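Local atomic coordinates of RagA protein (Porphyromonas gingivalis, PDB entry 6SLN), a protein that probably imports peptides across the outer membrane as a TonB-dependent receptor, a beta-barrel transporter with an inner plug domain. Residues A[786-797]-A[832-841]. Residues are numbered along the deposited sequence; the frame is centred on the assembly and turned at random.
Sequences EIGYPNSFYMAE and LETRIDKSVT
The backbone oxygen of N791 accepts a nearly straight hydrogen bond from V840 N, 2.9 Å long with 176° at the hydrogen, and S839 CA-H also leans on it. Strands 792-796 and 833-836 run antiparallel at 148° in a small sheet distinct from the barrel wall, within a long excursion between barrel strands 752-764 and 844-853. M795 and T834 exchange two backbone bonds, and I836 N reaches F793 O at 2.9 Å. Past I836 the chain turns a corner at D837, the centre of an inverse gamma turn. F793 N then uses K838 O, at 3.3 Å.

The guanidinium of R835 lies flat on one face of the Y789 ring, planes 14° apart, with R835 CZ 3.5 Å from the ring centroid. This is a stack with cation-pi character. The R835 chain bends at chi2 and chi3, which carries the group back over the ring. E786 OE1 comes in at the guanidinium edge and forms a long salt bridge, 3.7 Å to R835 NH2. Its carboxylate may offset part of the arginine charge.

On the other side of the strand pair, V840 CG2 sits over a face of the F793 ring, 4.0 Å from its centroid. The side chains of N791, V840 and T841 also pack against the bound peptide. S792 OG donates to P790 O at 2.6 Å, from above the carbonyl plane.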
ATOM      1  N   GLU A 786     -24.590 -29.420  25.288  1.00 48.17           N
ATOM      2  CA  GLU A 786     -25.284 -30.663  25.617  1.00 44.97           C
ATOM      3  C   GLU A 786     -26.790 -30.479  25.469  1.00 48.61           C
ATOM      4  O   GLU A 786     -27.369 -29.553  26.045  1.00 43.21           O
ATOM      5  CB  GLU A 786     -24.942 -31.132  27.033  1.00 46.55           C
ATOM      6  CG  GLU A 786     -25.525 -32.489  27.368  1.00 54.01           C
ATOM      7  CD  GLU A 786     -24.952 -33.058  28.641  1.00 55.03           C
ATOM      8  OE1 GLU A 786     -24.052 -32.419  29.203  1.00 55.18           O
ATOM      9  OE2 GLU A 786     -25.396 -34.140  29.084  1.00 62.71           O
ATOM     10  N   ILE A 787     -27.428 -31.390  24.732  1.00 50.64           N
ATOM     11  CA  ILE A 787     -28.766 -31.136  24.194  1.00 57.38           C
ATOM     12  C   ILE A 787     -29.796 -30.826  25.277  1.00 61.46           C
ATOM     13  O   ILE A 787     -30.770 -30.116  25.026  1.00 79.37           O
ATOM     14  CB  ILE A 787     -29.203 -32.322  23.306  1.00 56.85           C
ATOM     15  CG1 ILE A 787     -28.687 -32.106  21.881  1.00 53.74           C
ATOM     16  CG2 ILE A 787     -30.731 -32.528  23.316  1.00 44.95           C
ATOM     17  CD1 ILE A 787     -29.191 -33.101  20.899  1.00 43.79           C
ATOM     18  N   GLY A 788     -29.623 -31.321  26.480  1.00 45.25           N
ATOM     19  CA  GLY A 788     -30.690 -30.915  27.369  1.00 52.25           C
ATOM     20  C   GLY A 788     -30.539 -29.584  28.090  1.00 59.85           C
ATOM     21  O   GLY A 788     -31.345 -29.293  28.984  1.00 55.52           O
ATOM     22  N   TYR A 789     -29.546 -28.764  27.759  1.00 58.74           N
ATOM     23  CA  TYR A 789     -29.061 -27.775  28.709  1.00 50.28           C
ATOM     24  C   TYR A 789     -28.585 -26.508  28.008  1.00 56.02           C
ATOM     25  O   TYR A 789     -28.320 -26.520  26.802  1.00 66.06           O
ATOM     26  CB  TYR A 789     -27.904 -28.355  29.535  1.00 45.53           C
ATOM     27  CG  TYR A 789     -28.198 -29.685  30.189  1.00 55.04           C
ATOM     28  CD1 TYR A 789     -27.845 -30.882  29.569  1.00 58.92           C
ATOM     29  CD2 TYR A 789     -28.824 -29.747  31.435  1.00 53.35           C
ATOM     30  CE1 TYR A 789     -28.107 -32.098  30.168  1.00 58.59           C
ATOM     31  CE2 TYR A 789     -29.084 -30.958  32.045  1.00 50.23           C
ATOM     32  CZ  TYR A 789     -28.726 -32.131  31.412  1.00 59.91           C
ATOM     33  OH  TYR A 789     -28.987 -33.344  32.015  1.00 66.64           O
ATOM     34  N   PRO A 790     -28.452 -25.412  28.746  1.00 56.51           N
ATOM     35  CA  PRO A 790     -27.701 -24.262  28.222  1.00 45.77           C
ATOM     36  C   PRO A 790     -26.229 -24.596  28.057  1.00 44.75           C
ATOM     37  O   PRO A 790     -25.710 -25.561  28.628  1.00 44.97           O
ATOM     38  CB  PRO A 790     -27.897 -23.180  29.290  1.00 42.66           C
ATOM     39  CG  PRO A 790     -28.222 -23.951  30.538  1.00 45.05           C
ATOM     40  CD  PRO A 790     -29.030 -25.133  30.069  1.00 53.77           C
ATOM     41  N   ASN A 791     -25.573 -23.799  27.209  1.00 43.18           N
ATOM     42  CA  ASN A 791     -24.115 -23.760  27.157  1.00 41.41           C
ATOM     43  C   ASN A 791     -23.584 -23.697  28.577  1.00 55.95           C
ATOM     44  O   ASN A 791     -23.859 -22.738  29.309  1.00 61.51           O
ATOM     45  CB  ASN A 791     -23.675 -22.529  26.358  1.00 39.15           C
ATOM     46  CG  ASN A 791     -22.201 -22.544  26.001  1.00 48.79           C
ATOM     47  OD1 ASN A 791     -21.514 -23.550  26.195  1.00 52.69           O
ATOM     48  ND2 ASN A 791     -21.706 -21.428  25.474  1.00 41.89           N
ATOM     49  N   SER A 792     -22.879 -24.748  28.986  1.00 59.43           N
ATOM     50  CA  SER A 792     -22.525 -24.938  30.385  1.00 57.82           C
ATOM     51  C   SER A 792     -21.036 -25.236  30.532  1.00 59.66           C
ATOM     52  O   SER A 792     -20.345 -25.559  29.561  1.00 59.30           O
ATOM     53  CB  SER A 792     -23.360 -26.064  31.017  1.00 50.33           C
ATOM     54  OG  SER A 792     -24.728 -25.687  31.082  1.00 46.71           O
ATOM     55  N   PHE A 793     -20.541 -25.096  31.762  1.00 56.09           N
ATOM     56  CA  PHE A 793     -19.132 -25.359  32.016  1.00 51.78           C
ATOM     57  C   PHE A 793     -18.887 -26.860  32.151  1.00 51.51           C
ATOM     58  O   PHE A 793     -19.795 -27.649  32.428  1.00 55.11           O
ATOM     59  CB  PHE A 793     -18.646 -24.593  33.255  1.00 48.54           C
ATOM     60  CG  PHE A 793     -18.397 -23.137  32.987  1.00 48.95           C
ATOM     61  CD1 PHE A 793     -17.222 -22.725  32.356  1.00 45.21           C
ATOM     62  CD2 PHE A 793     -19.354 -22.180  33.308  1.00 44.26           C
ATOM     63  CE1 PHE A 793     -16.990 -21.403  32.084  1.00 39.26           C
ATOM     64  CE2 PHE A 793     -19.126 -20.844  33.024  1.00 41.94           C
ATOM     65  CZ  PHE A 793     -17.938 -20.461  32.416  1.00 39.45           C
ATOM     66  N   TYR A 794     -17.637 -27.253  31.936  1.00 47.90           N
ATOM     67  CA  TYR A 794     -17.311 -28.672  31.842  1.00 55.63           C
ATOM     68  C   TYR A 794     -15.904 -28.856  32.389  1.00 58.91           C
ATOM     69  O   TYR A 794     -14.932 -28.394  31.776  1.00 56.78           O
ATOM     70  CB  TYR A 794     -17.427 -29.166  30.395  1.00 55.71           C
ATOM     71  CG  TYR A 794     -17.281 -30.672  30.234  1.00 61.59           C
ATOM     72  CD1 TYR A 794     -16.035 -31.248  29.970  1.00 57.28           C
ATOM     73  CD2 TYR A 794     -18.386 -31.519  30.355  1.00 58.25           C
ATOM     74  CE1 TYR A 794     -15.896 -32.616  29.823  1.00 56.01           C
ATOM     75  CE2 TYR A 794     -18.259 -32.894  30.209  1.00 55.49           C
ATOM     76  CZ  TYR A 794     -17.009 -33.437  29.944  1.00 59.83           C
ATOM     77  OH  TYR A 794     -16.862 -34.803  29.804  1.00 62.70           O
ATOM     78  N   MET A 795     -15.803 -29.523  33.538  1.00 54.99           N
ATOM     79  CA  MET A 795     -14.518 -29.714  34.202  1.00 55.37           C
ATOM     80  C   MET A 795     -14.675 -30.774  35.280  1.00 57.53           C
ATOM     81  O   MET A 795     -15.790 -31.172  35.632  1.00 54.60           O
ATOM     82  CB  MET A 795     -13.995 -28.414  34.815  1.00 53.82           C
ATOM     83  CG  MET A 795     -15.013 -27.662  35.654  1.00 51.84           C
ATOM     84  SD  MET A 795     -14.549 -25.931  35.830  1.00 53.04           S
ATOM     85  CE  MET A 795     -14.991 -25.249  34.243  1.00 54.14           C
ATOM     86  N   ALA A 796     -13.535 -31.237  35.786  1.00 54.43           N
ATOM     87  CA  ALA A 796     -13.553 -32.060  36.983  1.00 56.59           C
ATOM     88  C   ALA A 796     -13.982 -31.209  38.169  1.00 50.81           C
ATOM     89  O   ALA A 796     -13.829 -29.984  38.165  1.00 51.81           O
ATOM     90  CB  ALA A 796     -12.182 -32.677  37.240  1.00 60.02           C
ATOM     91  N   GLU A 797     -14.562 -31.863  39.173  1.00 54.83           N
ATOM     92  CA  GLU A 797     -14.963 -31.194  40.407  1.00 62.10           C
ATOM     93  C   GLU A 797     -13.842 -31.361  41.424  1.00 65.40           C
ATOM     94  O   GLU A 797     -13.635 -32.456  41.956  1.00 71.37           O
ATOM     95  CB  GLU A 797     -16.281 -31.751  40.931  1.00 71.54           C
ATOM     96  CG  GLU A 797     -17.407 -31.641  39.921  1.00 79.22           C
ATOM     97  CD  GLU A 797     -18.773 -31.847  40.537  1.00 89.87           C
ATOM     98  OE1 GLU A 797     -18.857 -32.325  41.693  1.00 97.87           O
ATOM     99  OE2 GLU A 797     -19.768 -31.530  39.854  1.00 89.85           O
ATOM    100  N   LEU A 832     -12.718 -37.370  34.610  1.00 57.40           N
ATOM    101  CA  LEU A 832     -13.383 -36.815  35.784  1.00 53.51           C
ATOM    102  C   LEU A 832     -14.210 -35.590  35.462  1.00 59.28           C
ATOM    103  O   LEU A 832     -14.868 -35.055  36.362  1.00 70.46           O
ATOM    104  CB  LEU A 832     -12.358 -36.463  36.855  1.00 49.33           C
ATOM    105  CG  LEU A 832     -11.484 -37.630  37.281  1.00 48.67           C
ATOM    106  CD1 LEU A 832     -10.218 -37.098  37.946  1.00 50.94           C
ATOM    107  CD2 LEU A 832     -12.270 -38.577  38.207  1.00 49.97           C
ATOM    108  N   GLU A 833     -14.180 -35.129  34.219  1.00 57.52           N
ATOM    109  CA  GLU A 833     -14.857 -33.898  33.863  1.00 58.34           C
ATOM    110  C   GLU A 833     -16.339 -34.164  33.653  1.00 56.16           C
ATOM    111  O   GLU A 833     -16.729 -35.185  33.085  1.00 57.57           O
ATOM    112  CB  GLU A 833     -14.215 -33.296  32.615  1.00 62.06           C
ATOM    113  CG  GLU A 833     -12.746 -32.950  32.835  1.00 63.83           C
ATOM    114  CD  GLU A 833     -12.085 -32.329  31.626  1.00 66.31           C
ATOM    115  OE1 GLU A 833     -12.803 -31.837  30.731  1.00 70.06           O
ATOM    116  OE2 GLU A 833     -10.836 -32.332  31.579  1.00 68.87           O
ATOM    117  N   THR A 834     -17.159 -33.240  34.142  1.00 54.77           N
ATOM    118  CA  THR A 834     -18.600 -33.395  34.222  1.00 50.66           C
ATOM    119  C   THR A 834     -19.251 -32.098  33.764  1.00 56.73           C
ATOM    120  O   THR A 834     -18.637 -31.030  33.802  1.00 58.53           O
ATOM    121  CB  THR A 834     -19.034 -33.725  35.652  1.00 55.86           C
ATOM    122  OG1 THR A 834     -20.455 -33.633  35.761  1.00 64.80           O
ATOM    123  CG2 THR A 834     -18.430 -32.725  36.614  1.00 66.27           C
ATOM    124  N   ARG A 835     -20.497 -32.184  33.308  1.00 63.16           N
ATOM    125  CA  ARG A 835     -21.221 -30.949  33.059  1.00 60.67           C
ATOM    126  C   ARG A 835     -21.541 -30.285  34.389  1.00 61.56           C
ATOM    127  O   ARG A 835     -21.940 -30.942  35.354  1.00 56.37           O
ATOM    128  CB  ARG A 835     -22.501 -31.186  32.258  1.00 55.86           C
ATOM    129  CG  ARG A 835     -22.894 -29.944  31.443  1.00 46.77           C
ATOM    130  CD  ARG A 835     -24.395 -29.749  31.221  1.00 52.90           C
ATOM    131  NE  ARG A 835     -25.161 -29.659  32.463  1.00 63.17           N
ATOM    132  CZ  ARG A 835     -25.767 -30.701  33.030  1.00 69.97           C
ATOM    133  NH1 ARG A 835     -26.450 -30.551  34.163  1.00 73.16           N
ATOM    134  NH2 ARG A 835     -25.678 -31.900  32.462  1.00 67.98           N
ATOM    135  N   ILE A 836     -21.348 -28.976  34.439  1.00 60.85           N
ATOM    136  CA  ILE A 836     -21.546 -28.187  35.647  1.00 59.46           C
ATOM    137  C   ILE A 836     -22.821 -27.371  35.496  1.00 61.07           C
ATOM    138  O   ILE A 836     -23.074 -26.791  34.436  1.00 63.43           O
ATOM    139  CB  ILE A 836     -20.321 -27.289  35.909  1.00 57.88           C
ATOM    140  CG1 ILE A 836     -19.066 -28.163  35.943  1.00 53.59           C
ATOM    141  CG2 ILE A 836     -20.499 -26.451  37.155  1.00 63.73           C
ATOM    142  CD1 ILE A 836     -18.977 -29.052  37.173  1.00 45.73           C
ATOM    143  N   ASP A 837     -23.628 -27.328  36.556  1.00 61.95           N
ATOM    144  CA  ASP A 837     -24.868 -26.558  36.508  1.00 58.80           C
ATOM    145  C   ASP A 837     -24.590 -25.066  36.683  1.00 53.69           C
ATOM    146  O   ASP A 837     -25.168 -24.412  37.558  1.00 51.50           O
ATOM    147  CB  ASP A 837     -25.847 -27.052  37.574  1.00 61.00           C
ATOM    148  CG  ASP A 837     -27.292 -26.711  37.245  1.00 72.65           C
ATOM    149  OD1 ASP A 837     -27.622 -26.541  36.045  1.00 76.60           O
ATOM    150  OD2 ASP A 837     -28.099 -26.613  38.200  1.00 79.19           O
ATOM    151  N   LYS A 838     -23.703 -24.521  35.859  1.00 47.56           N
ATOM    152  CA  LYS A 838     -23.420 -23.095  35.835  1.00 47.17           C
ATOM    153  C   LYS A 838     -23.330 -22.703  34.374  1.00 48.68           C
ATOM    154  O   LYS A 838     -22.607 -23.357  33.615  1.00 52.78           O
ATOM    155  CB  LYS A 838     -22.117 -22.775  36.570  1.00 51.53           C
ATOM    156  CG  LYS A 838     -22.111 -23.129  38.059  1.00 52.24           C
ATOM    157  CD  LYS A 838     -20.702 -23.061  38.645  1.00 59.90           C
ATOM    158  CE  LYS A 838     -20.634 -23.576  40.081  1.00 58.24           C
ATOM    159  NZ  LYS A 838     -19.482 -24.529  40.266  1.00 55.16           N
ATOM    160  N   SER A 839     -24.082 -21.675  33.963  1.00 53.06           N
ATOM    161  CA  SER A 839     -24.233 -21.367  32.537  1.00 50.18           C
ATOM    162  C   SER A 839     -23.172 -20.383  32.069  1.00 42.52           C
ATOM    163  O   SER A 839     -22.840 -19.435  32.776  1.00 52.83           O
ATOM    164  CB  SER A 839     -25.622 -20.798  32.213  1.00 52.69           C
ATOM    165  OG  SER A 839     -26.682 -21.523  32.816  1.00 59.74           O
ATOM    166  N   VAL A 840     -22.668 -20.599  30.851  1.00 40.37           N
ATOM    167  CA  VAL A 840     -21.573 -19.788  30.331  1.00 45.87           C
ATOM    168  C   VAL A 840     -22.048 -18.402  29.906  1.00 42.14           C
ATOM    169  O   VAL A 840     -21.301 -17.425  30.037  1.00 44.77           O
ATOM    170  CB  VAL A 840     -20.876 -20.532  29.183  1.00 48.60           C
ATOM    171  CG1 VAL A 840     -19.521 -19.905  28.874  1.00 46.74           C
ATOM    172  CG2 VAL A 840     -20.690 -21.967  29.576  1.00 49.97           C
ATOM    173  N   THR A 841     -23.269 -18.281  29.418  1.00 39.28           N
ATOM    174  CA  THR A 841     -23.877 -16.968  29.196  1.00 40.99           C
ATOM    175  C   THR A 841     -24.693 -16.595  30.427  1.00 50.67           C
ATOM    176  O   THR A 841     -25.532 -17.391  30.859  1.00 61.94           O
ATOM    177  CB  THR A 841     -24.779 -16.986  27.960  1.00 40.82           C
ATOM    178  OG1 THR A 841     -24.074 -17.530  26.835  1.00 41.73           O
ATOM    179  CG2 THR A 841     -25.295 -15.597  27.613  1.00 40.28           C
TER